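Local coordinates for core protein VP7 (Bluetongue virus, PDB 1BVP) that forms homotrimers, 260 of which assemble as capsomers on an inner scaffold of VP3 to build the viral core, at residues 10-18 against 29-37; 108-116 against 254-262. All blocks are in the same frame, centred on the assembly; numbering follows the deposited sequence.

Contact 1: 10-18 against 29-37; sequences TVMRACATL and VMEILGIAI
The first two helices of the all-helical domain of VP7, 2-15 and 27-44, make a steeply crossed pair of consecutive helices, an example of how such a contact can be built round one large side chain. Leu33 from helix 27-44 packs against Val11, Ala14 and Cys15 of helix 2-15 and against Leu18, which belongs to the turn just beyond that helix. The segment axes approach to 9.8 Å, and their N-to-C directions are 119° apart, so the contact is confined to a short patch and does not run along the two helices.

The isobutyl end of Leu33 swings across because CG stands anti to the carbonyl carbon (chi1 -72°), beside the backbone N. Its CD2 then rests on CB of Ala14 at 3.8 Å and lies near SG of Cys15 at 4.2 Å, while CD1 meets CD2 of Leu18 tip to tip at 4.0 Å. Small Ala14 also takes the CG1 methyl of Val29 on its CB at 4.2 Å, and Thr17 CG2 comes to 4.2 Å from the same Val29 CG1.

Two further pairs extend the contact toward the N terminus of segment 10-18. Val11 sends CG2 to CB of Ala36, 3.9 Å away, and the same side chain also touches Met68 of helix 55-73, which with Met61 and Cys65 packs against this corner. Thr103 of the second subunit reaches Thr17 and Val29. Thr10 divides its two branches: OG1 hydrogen-bonds to Ala6 O and Thr102 N, whereas its methyl CG2 crosses the Ile32 side chain at about a right angle, 3.9 Å from Ile32 CG2.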
loop_
_atom_site.group_PDB
_atom_site.type_symbol
_atom_site.label_atom_id
_atom_site.label_comp_id
_atom_site.label_asym_id
_atom_site.label_seq_id
_atom_site.Cartn_x
_atom_site.Cartn_y
_atom_site.Cartn_z
ATOM N N THR A 10 11.102 9.892 -20.495
ATOM C CA THR A 10 10.522 9.546 -21.794
ATOM C C THR A 10 11.475 8.695 -22.620
ATOM O O THR A 10 11.092 7.642 -23.137
ATOM C CB THR A 10 10.224 10.774 -22.601
ATOM O OG1 THR A 10 9.199 11.522 -21.956
ATOM C CG2 THR A 10 9.734 10.370 -23.975
ATOM N N VAL A 11 12.727 9.135 -22.717
ATOM C CA VAL A 11 13.731 8.398 -23.477
ATOM C C VAL A 11 14.032 7.029 -22.916
ATOM O O VAL A 11 14.167 6.049 -23.681
ATOM C CB VAL A 11 15.027 9.171 -23.566
ATOM C CG1 VAL A 11 16.054 8.358 -24.272
ATOM C CG2 VAL A 11 14.780 10.517 -24.248
ATOM N N MET A 12 14.171 6.949 -21.587
ATOM C CA MET A 12 14.466 5.660 -20.946
ATOM C C MET A 12 13.324 4.685 -21.107
ATOM O O MET A 12 13.567 3.514 -21.391
ATOM C CB MET A 12 14.793 5.804 -19.479
ATOM C CG MET A 12 15.975 6.685 -19.178
ATOM S SD MET A 12 16.440 6.445 -17.428
ATOM C CE MET A 12 15.390 7.580 -16.615
ATOM N N ARG A 13 12.078 5.147 -20.960
ATOM C CA ARG A 13 10.957 4.212 -21.119
ATOM C C ARG A 13 10.863 3.709 -22.573
ATOM O O ARG A 13 10.460 2.573 -22.813
ATOM C CB ARG A 13 9.631 4.812 -20.631
ATOM C CG ARG A 13 9.634 5.289 -19.198
ATOM C CD ARG A 13 8.267 5.854 -18.707
ATOM N NE ARG A 13 7.358 4.794 -18.279
ATOM C CZ ARG A 13 6.140 4.556 -18.790
ATOM N NH1 ARG A 13 5.635 5.319 -19.768
ATOM N NH2 ARG A 13 5.426 3.507 -18.353
ATOM N N ALA A 14 11.278 4.540 -23.529
ATOM C CA ALA A 14 11.275 4.185 -24.951
ATOM C C ALA A 14 12.331 3.105 -25.187
ATOM O O ALA A 14 12.103 2.132 -25.921
ATOM C CB ALA A 14 11.596 5.409 -25.786
ATOM N N CYS A 15 13.503 3.271 -24.579
ATOM C CA CYS A 15 14.536 2.270 -24.772
ATOM C C CYS A 15 14.124 0.911 -24.198
ATOM O O CYS A 15 14.564 -0.126 -24.689
ATOM C CB CYS A 15 15.835 2.711 -24.125
ATOM S SG CYS A 15 16.601 4.132 -24.838
ATOM N N ALA A 16 13.290 0.897 -23.160
ATOM C CA ALA A 16 12.862 -0.369 -22.549
ATOM C C ALA A 16 11.925 -1.116 -23.467
ATOM O O ALA A 16 11.478 -2.206 -23.153
ATOM C CB ALA A 16 12.187 -0.124 -21.230
ATOM N N THR A 17 11.576 -0.475 -24.572
ATOM C CA THR A 17 10.702 -1.037 -25.584
ATOM C C THR A 17 11.474 -1.986 -26.511
ATOM O O THR A 17 10.915 -2.932 -27.050
ATOM C CB THR A 17 10.129 0.121 -26.382
ATOM O OG1 THR A 17 8.946 0.604 -25.738
ATOM C CG2 THR A 17 9.847 -0.252 -27.762
ATOM N N LEU A 18 12.769 -1.730 -26.675
ATOM C CA LEU A 18 13.652 -2.510 -27.538
ATOM C C LEU A 18 13.922 -3.923 -27.045
ATOM O O LEU A 18 15.082 -4.348 -26.944
ATOM C CB LEU A 18 14.966 -1.749 -27.716
ATOM C CG LEU A 18 14.943 -0.561 -28.703
ATOM C CD1 LEU A 18 13.583 -0.256 -29.182
ATOM C CD2 LEU A 18 15.514 0.671 -28.085
ATOM N N VAL A 29 7.435 6.016 -30.508
ATOM C CA VAL A 29 8.761 5.644 -30.016
ATOM C C VAL A 29 9.896 6.020 -30.957
ATOM O O VAL A 29 10.950 6.485 -30.519
ATOM C CB VAL A 29 8.839 4.105 -29.781
ATOM C CG1 VAL A 29 10.212 3.668 -29.361
ATOM C CG2 VAL A 29 7.810 3.695 -28.778
ATOM N N MET A 30 9.733 5.713 -32.235
ATOM C CA MET A 30 10.769 6.026 -33.207
ATOM C C MET A 30 10.966 7.524 -33.381
ATOM O O MET A 30 12.083 7.986 -33.578
ATOM C CB MET A 30 10.455 5.382 -34.543
ATOM C CG MET A 30 10.779 3.915 -34.620
ATOM S SD MET A 30 10.222 3.398 -36.272
ATOM C CE MET A 30 11.604 2.157 -36.807
ATOM N N GLU A 31 9.883 8.283 -33.317
ATOM C CA GLU A 31 9.977 9.720 -33.452
ATOM C C GLU A 31 10.845 10.314 -32.338
ATOM O O GLU A 31 11.709 11.141 -32.592
ATOM C CB GLU A 31 8.591 10.291 -33.404
ATOM C CG GLU A 31 8.551 11.782 -33.373
ATOM C CD GLU A 31 7.166 12.285 -32.993
ATOM O OE1 GLU A 31 6.187 11.489 -33.099
ATOM O OE2 GLU A 31 7.051 13.466 -32.573
ATOM N N ILE A 32 10.650 9.823 -31.115
ATOM C CA ILE A 32 11.384 10.265 -29.924
ATOM C C ILE A 32 12.853 9.802 -29.918
ATOM O O ILE A 32 13.770 10.609 -29.678
ATOM C CB ILE A 32 10.681 9.713 -28.645
ATOM C CG1 ILE A 32 9.327 10.392 -28.439
ATOM C CG2 ILE A 32 11.556 9.870 -27.404
ATOM C CD1 ILE A 32 8.397 9.551 -27.577
ATOM N N LEU A 33 13.068 8.496 -30.107
ATOM C CA LEU A 33 14.414 7.947 -30.122
ATOM C C LEU A 33 15.243 8.587 -31.200
ATOM O O LEU A 33 16.423 8.851 -31.006
ATOM C CB LEU A 33 14.407 6.444 -30.341
ATOM C CG LEU A 33 13.918 5.663 -29.126
ATOM C CD1 LEU A 33 14.198 4.195 -29.309
ATOM C CD2 LEU A 33 14.609 6.188 -27.885
ATOM N N GLY A 34 14.616 8.830 -32.342
ATOM C CA GLY A 34 15.295 9.453 -33.454
ATOM C C GLY A 34 15.900 10.774 -33.057
ATOM O O GLY A 34 17.113 10.961 -33.165
ATOM N N ILE A 35 15.059 11.687 -32.598
ATOM C CA ILE A 35 15.523 13.005 -32.176
ATOM C C ILE A 35 16.524 12.973 -31.029
ATOM O O ILE A 35 17.564 13.657 -31.055
ATOM C CB ILE A 35 14.356 13.859 -31.709
ATOM C CG1 ILE A 35 13.204 13.658 -32.679
ATOM C CG2 ILE A 35 14.766 15.338 -31.682
ATOM C CD1 ILE A 35 11.997 14.485 -32.395
ATOM N N ALA A 36 16.179 12.206 -30.003
ATOM C CA ALA A 36 17.006 12.107 -28.818
ATOM C C ALA A 36 18.371 11.544 -29.126
ATOM O O ALA A 36 19.382 12.136 -28.779
ATOM C CB ALA A 36 16.308 11.273 -27.774
ATOM N N ILE A 37 18.411 10.424 -29.827
ATOM C CA ILE A 37 19.686 9.792 -30.145
ATOM C C ILE A 37 20.537 10.670 -31.036
ATOM O O ILE A 37 21.759 10.718 -30.890
ATOM C CB ILE A 37 19.483 8.427 -30.781
ATOM C CG1 ILE A 37 18.867 7.484 -29.738
ATOM C CG2 ILE A 37 20.804 7.881 -31.301
ATOM C CD1 ILE A 37 18.648 6.106 -30.248
#

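Contact 2: 108-116 against 254-262; sequences EIARVTGET and DKTLNQYPA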
loop_
_atom_site.group_PDB
_atom_site.type_symbol
_atom_site.label_atom_id
_atom_site.label_comp_id
_atom_site.label_asym_id
_atom_site.label_seq_id
_atom_site.Cartn_x
_atom_site.Cartn_y
_atom_site.Cartn_z
ATOM N N GLU A 108 3.783 12.465 -14.381
ATOM C CA GLU A 108 4.521 11.884 -13.287
ATOM C C GLU A 108 5.440 12.937 -12.617
ATOM O O GLU A 108 5.458 13.081 -11.391
ATOM C CB GLU A 108 5.259 10.691 -13.819
ATOM C CG GLU A 108 6.434 10.299 -13.010
ATOM C CD GLU A 108 6.968 8.917 -13.411
ATOM O OE1 GLU A 108 6.300 8.269 -14.306
ATOM O OE2 GLU A 108 8.022 8.502 -12.799
ATOM N N ILE A 109 6.123 13.745 -13.411
ATOM C CA ILE A 109 6.979 14.787 -12.845
ATOM C C ILE A 109 6.137 15.857 -12.145
ATOM O O ILE A 109 6.542 16.414 -11.127
ATOM C CB ILE A 109 7.857 15.472 -13.917
ATOM C CG1 ILE A 109 8.735 14.428 -14.606
ATOM C CG2 ILE A 109 8.785 16.469 -13.272
ATOM C CD1 ILE A 109 9.627 13.622 -13.663
ATOM N N ALA A 110 4.969 16.174 -12.681
ATOM C CA ALA A 110 4.119 17.189 -12.049
ATOM C C ALA A 110 3.736 16.705 -10.651
ATOM O O ALA A 110 3.624 17.495 -9.699
ATOM C CB ALA A 110 2.882 17.427 -12.875
ATOM N N ARG A 111 3.483 15.408 -10.548
ATOM C CA ARG A 111 3.169 14.849 -9.270
ATOM C C ARG A 111 4.352 14.987 -8.310
ATOM O O ARG A 111 4.194 15.483 -7.193
ATOM C CB ARG A 111 2.820 13.384 -9.377
ATOM C CG ARG A 111 2.264 12.961 -8.068
ATOM C CD ARG A 111 0.897 13.643 -7.872
ATOM N NE ARG A 111 0.009 12.544 -7.597
ATOM C CZ ARG A 111 -1.076 12.235 -8.272
ATOM N NH1 ARG A 111 -1.481 12.973 -9.279
ATOM N NH2 ARG A 111 -1.658 11.076 -8.033
ATOM N N VAL A 112 5.523 14.511 -8.719
ATOM C CA VAL A 112 6.677 14.615 -7.852
ATOM C C VAL A 112 6.847 16.057 -7.393
ATOM O O VAL A 112 6.996 16.348 -6.210
ATOM C CB VAL A 112 7.953 14.162 -8.548
ATOM C CG1 VAL A 112 9.148 14.409 -7.656
ATOM C CG2 VAL A 112 7.864 12.678 -8.870
ATOM N N THR A 113 6.746 16.987 -8.315
ATOM C CA THR A 113 6.928 18.359 -7.912
ATOM C C THR A 113 5.807 18.887 -7.023
ATOM O O THR A 113 6.054 19.474 -5.975
ATOM C CB THR A 113 7.187 19.217 -9.138
ATOM O OG1 THR A 113 8.516 18.942 -9.584
ATOM C CG2 THR A 113 7.047 20.697 -8.843
ATOM N N GLY A 114 4.580 18.616 -7.409
ATOM C CA GLY A 114 3.469 19.107 -6.638
ATOM C C GLY A 114 3.405 18.616 -5.211
ATOM O O GLY A 114 3.287 19.443 -4.309
ATOM N N GLU A 115 3.520 17.305 -4.974
ATOM C CA GLU A 115 3.400 16.832 -3.601
ATOM C C GLU A 115 4.581 17.170 -2.715
ATOM O O GLU A 115 4.429 17.551 -1.575
ATOM C CB GLU A 115 3.002 15.339 -3.509
ATOM C CG GLU A 115 3.973 14.313 -4.063
ATOM C CD GLU A 115 4.990 13.781 -3.070
ATOM O OE1 GLU A 115 5.045 14.238 -1.925
ATOM O OE2 GLU A 115 5.755 12.876 -3.426
ATOM N N THR A 116 5.753 17.090 -3.287
ATOM C CA THR A 116 7.020 17.330 -2.633
ATOM C C THR A 116 7.208 18.751 -2.149
ATOM O O THR A 116 7.902 19.011 -1.175
ATOM C CB THR A 116 8.055 16.993 -3.695
ATOM O OG1 THR A 116 8.751 15.829 -3.311
ATOM C CG2 THR A 116 8.951 18.135 -4.046
ATOM N N ASP A 254 3.874 14.572 8.135
ATOM C CA ASP A 254 5.155 13.971 7.832
ATOM C C ASP A 254 4.845 13.092 6.618
ATOM O O ASP A 254 3.748 12.536 6.504
ATOM C CB ASP A 254 5.678 13.124 8.996
ATOM C CG ASP A 254 6.043 13.947 10.206
ATOM O OD1 ASP A 254 6.778 14.957 10.084
ATOM O OD2 ASP A 254 5.570 13.576 11.294
ATOM N N LYS A 255 5.779 13.025 5.680
ATOM C CA LYS A 255 5.569 12.259 4.476
ATOM C C LYS A 255 5.659 10.786 4.751
ATOM O O LYS A 255 6.477 10.356 5.585
ATOM C CB LYS A 255 6.586 12.643 3.394
ATOM C CG LYS A 255 6.444 14.044 2.771
ATOM C CD LYS A 255 5.142 14.226 2.024
ATOM C CE LYS A 255 5.187 15.434 1.076
ATOM N NZ LYS A 255 5.628 16.705 1.692
ATOM N N THR A 256 4.766 10.033 4.107
ATOM C CA THR A 256 4.763 8.593 4.237
ATOM C C THR A 256 5.099 8.011 2.865
ATOM O O THR A 256 5.383 8.740 1.919
ATOM C CB THR A 256 3.431 8.073 4.702
ATOM O OG1 THR A 256 2.480 8.113 3.635
ATOM C CG2 THR A 256 2.917 8.925 5.813
ATOM N N LEU A 257 5.118 6.692 2.776
ATOM C CA LEU A 257 5.424 5.998 1.535
ATOM C C LEU A 257 4.257 6.052 0.534
ATOM O O LEU A 257 4.326 5.458 -0.525
ATOM C CB LEU A 257 5.766 4.552 1.860
ATOM C CG LEU A 257 7.205 4.084 1.705
ATOM C CD1 LEU A 257 8.225 5.181 1.815
ATOM C CD2 LEU A 257 7.430 3.012 2.709
ATOM N N ASN A 258 3.154 6.688 0.911
ATOM C CA ASN A 258 2.010 6.811 0.022
ATOM C C ASN A 258 1.931 8.223 -0.532
ATOM O O ASN A 258 0.860 8.648 -0.897
ATOM C CB ASN A 258 0.701 6.574 0.752
ATOM C CG ASN A 258 0.577 5.178 1.315
ATOM O OD1 ASN A 258 0.472 5.015 2.517
ATOM N ND2 ASN A 258 0.521 4.176 0.457
ATOM N N GLN A 259 3.032 8.969 -0.532
ATOM C CA GLN A 259 3.030 10.343 -1.052
ATOM C C GLN A 259 3.006 10.377 -2.584
ATOM O O GLN A 259 2.523 11.331 -3.206
ATOM C CB GLN A 259 4.271 11.076 -0.560
ATOM C CG GLN A 259 5.532 10.350 -0.875
ATOM C CD GLN A 259 6.765 11.113 -0.485
ATOM O OE1 GLN A 259 7.076 12.144 -1.074
ATOM N NE2 GLN A 259 7.499 10.599 0.488
ATOM N N TYR A 260 3.486 9.290 -3.175
ATOM C CA TYR A 260 3.569 9.146 -4.606
ATOM C C TYR A 260 3.070 7.737 -4.921
ATOM O O TYR A 260 3.476 6.794 -4.267
ATOM C CB TYR A 260 5.034 9.338 -5.049
ATOM C CG TYR A 260 5.201 9.174 -6.542
ATOM C CD1 TYR A 260 5.424 7.901 -7.088
ATOM C CD2 TYR A 260 5.030 10.260 -7.425
ATOM C CE1 TYR A 260 5.456 7.708 -8.447
ATOM C CE2 TYR A 260 5.072 10.072 -8.801
ATOM C CZ TYR A 260 5.278 8.790 -9.294
ATOM O OH TYR A 260 5.256 8.524 -10.621
ATOM N N PRO A 261 2.223 7.572 -5.963
ATOM C CA PRO A 261 1.705 6.246 -6.310
ATOM C C PRO A 261 2.741 5.156 -6.446
ATOM O O PRO A 261 3.662 5.259 -7.234
ATOM C CB PRO A 261 0.914 6.476 -7.596
ATOM C CG PRO A 261 1.242 7.879 -7.996
ATOM C CD PRO A 261 1.623 8.620 -6.809
ATOM N N ALA A 262 2.541 4.094 -5.668
ATOM C CA ALA A 262 3.413 2.932 -5.604
ATOM C C ALA A 262 4.881 3.201 -5.340
ATOM O O ALA A 262 5.747 2.379 -5.717
ATOM C CB ALA A 262 3.236 2.019 -6.776
#
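Tyr260 lies along helix 103-116 and Glu115 turns from that helix toward Gln259, two pairings that illustrate how a loop is fitted to a helix by ring packing and by crossed flat groups. With CG of Tyr260 anti to its backbone N, the ring reaches to Arg111 and Val112. Val112 CG2 is 3.8 Å from Tyr260 CE2, and Arg111 CG is 3.9 Å from Tyr260 CD2, both approaching obliquely. Glu108 O lies at the ring edge, and the Glu108 side chain crosses the phenol end at about a right angle. One face carries CD of Pro261, offset toward the rim.

The Arg111 guanidinium is turned 60° from the ring plane and forms salt bridges with Asp318 and Glu266 of the third subunit. Glu115 CG sits between backbone N and carbonyl carbon (chi1 64°) and the chain bends at chi2, which lays CG 3.4 Å from Gln259 O and sets the carboxylate 79° from the Gln259 amide. Gln259 NE2 donates to Thr256 O at 3.2 Å and to Pro301 O. Lys255 NZ, 4.4 Å from Glu115 OE1 and so beyond a salt bridge, hydrogen-bonds to Thr118 O.

The loop thus runs from strand 241-252 to helix 263-271 against helix 103-116, with Leu311 of helix 304-323 touching both Val112 and Tyr260, and Leu9 of helix 2-15 meeting Glu108.

From the N terminus, contact 1 closes first: ten residues separate 10-18 from 29-37, so it joins consecutive helices. The chain then passes through helix 55-73 before reaching 108-116. Contact 2 closes a far longer excursion, the 137 residues that hold the strands of the beta domain, and brings the returning chain back against the helix from which it left. The contacts are in series, neither nested nor crossed. Their centres are 25 Å apart and their nearest atoms about 5 Å apart, without touching. Contact 1 joins two helices of the helical domain and borders the second subunit; contact 2 joins that domain to the chain returning from the beta domain and borders the third.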